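Local coordinates for protein aminomethyltransferase (PDB 3GIR) that belongs to the aminomethyltransferase family, joining a folate-binding-type domain to a C-terminal barrel domain, at residues Y61-V65 with L66-L70. Sequence-based numbering, arbitrary orientation.
Sequences YPLGV and LKEHL
Glu68 N donates to Gly64 O at 2.8 Å and His69 N to Val65 O at 3.2 Å, the first turn of helix 65-74 winding up directly behind its N-cap residue, Gly64, whose backbone angles (phi 103°) leave no room for a side chain beside Leu63 O and so call for glycine. Glu68, one turn into the helix, folds back to receive N-H groups of the loop before it: CG stands beside its own backbone N (chi1 -73°) and the chain is extended beyond, which carries the carboxylate back over Gly64. There OE2 accepts from Tyr61 N at 2.8 Å on its syn side and from Gly64 N at 3.0 Å on its anti side, the two donors lying on opposite faces of the carboxylate plane; the second bond is the more bent, at 132°. Glu68 OE1 lies in the plane of the Tyr61 ring, at its edge, 3.8 Å from CD2. Leu63 leans on the first turn, CD1 against Lys67 CB at 3.6 Å and CD2 running past Glu68 CG, while a water links Leu63 O to Lys67 N. Thr60, at the end of strand 55-60, also bonds OE2, and Gly247 N donates to OE1; Glu68 and His69 pack on Ala250, so the start of helix 65-74 rests against helix 248-257.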
# COMPACT_ATOMS: atom_id res chain seq x y z
N TYR A 61 13.24 -14.37 -5.86
CA TYR A 61 14.47 -15.00 -5.39
C TYR A 61 14.44 -16.46 -5.80
O TYR A 61 13.45 -16.97 -6.36
CB TYR A 61 14.57 -14.81 -3.91
CG TYR A 61 14.74 -13.37 -3.49
CD1 TYR A 61 15.99 -12.81 -3.25
CD2 TYR A 61 13.62 -12.58 -3.30
CE1 TYR A 61 16.11 -11.52 -2.79
CE2 TYR A 61 13.73 -11.28 -2.87
CZ TYR A 61 14.96 -10.75 -2.58
OH TYR A 61 15.04 -9.43 -2.16
N PRO A 62 15.54 -17.18 -5.55
CA PRO A 62 15.49 -18.61 -5.92
C PRO A 62 14.37 -19.40 -5.26
O PRO A 62 13.83 -20.34 -5.90
CB PRO A 62 16.90 -19.10 -5.55
CG PRO A 62 17.71 -17.86 -5.70
CD PRO A 62 16.86 -16.75 -5.11
N LEU A 63 13.90 -18.99 -4.08
CA LEU A 63 12.77 -19.65 -3.46
C LEU A 63 11.52 -19.63 -4.39
O LEU A 63 10.84 -20.66 -4.55
CB LEU A 63 12.44 -19.01 -2.12
CG LEU A 63 11.31 -19.57 -1.30
CD1 LEU A 63 11.53 -21.10 -1.07
CD2 LEU A 63 11.13 -18.78 0.02
N GLY A 64 11.28 -18.49 -5.01
CA GLY A 64 10.32 -18.37 -6.10
C GLY A 64 9.02 -17.73 -5.66
O GLY A 64 8.63 -17.78 -4.47
N VAL A 65 8.31 -17.19 -6.64
CA VAL A 65 7.14 -16.37 -6.35
C VAL A 65 6.08 -17.13 -5.53
O VAL A 65 5.46 -16.55 -4.60
CB VAL A 65 6.62 -15.66 -7.66
CG1 VAL A 65 5.97 -16.68 -8.66
CG2 VAL A 65 5.70 -14.50 -7.32
N LEU A 66 5.84 -18.40 -5.84
CA LEU A 66 4.87 -19.19 -5.10
C LEU A 66 5.28 -19.44 -3.64
O LEU A 66 4.48 -19.13 -2.71
CB LEU A 66 4.58 -20.50 -5.84
CG LEU A 66 4.08 -20.42 -7.27
CD1 LEU A 66 3.99 -21.87 -7.89
CD2 LEU A 66 2.74 -19.69 -7.33
N LYS A 67 6.46 -19.97 -3.42
CA LYS A 67 6.92 -20.35 -2.10
C LYS A 67 7.23 -19.10 -1.24
O LYS A 67 7.09 -19.13 -0.02
CB LYS A 67 8.07 -21.35 -2.10
CG LYS A 67 7.65 -22.78 -2.52
CD LYS A 67 8.81 -23.70 -2.57
CE LYS A 67 8.33 -25.12 -2.95
NZ LYS A 67 9.53 -25.91 -3.43
N GLU A 68 7.59 -18.00 -1.85
CA GLU A 68 7.84 -16.76 -1.10
C GLU A 68 6.51 -16.25 -0.52
O GLU A 68 6.39 -15.83 0.64
CB GLU A 68 8.46 -15.66 -2.03
CG GLU A 68 9.91 -15.90 -2.41
CD GLU A 68 10.38 -15.05 -3.62
OE1 GLU A 68 10.03 -13.88 -3.73
OE2 GLU A 68 11.14 -15.57 -4.44
N HIS A 69 5.47 -16.27 -1.37
CA HIS A 69 4.13 -15.95 -0.92
C HIS A 69 3.69 -16.82 0.24
O HIS A 69 3.26 -16.35 1.34
CB HIS A 69 3.17 -16.02 -2.12
CG HIS A 69 1.73 -15.71 -1.78
ND1 HIS A 69 1.07 -14.63 -2.30
CD2 HIS A 69 0.85 -16.36 -0.98
CE1 HIS A 69 -0.17 -14.62 -1.83
NE2 HIS A 69 -0.33 -15.65 -1.00
N LEU A 70 3.74 -18.14 0.01
CA LEU A 70 3.33 -19.09 1.03
C LEU A 70 4.17 -18.96 2.28
O LEU A 70 3.62 -19.04 3.38
CB LEU A 70 3.30 -20.52 0.47
CG LEU A 70 2.29 -20.78 -0.66
CD1 LEU A 70 2.63 -22.16 -1.36
CD2 LEU A 70 0.83 -20.67 -0.24
O HOH W 1 8.20 -21.00 -5.64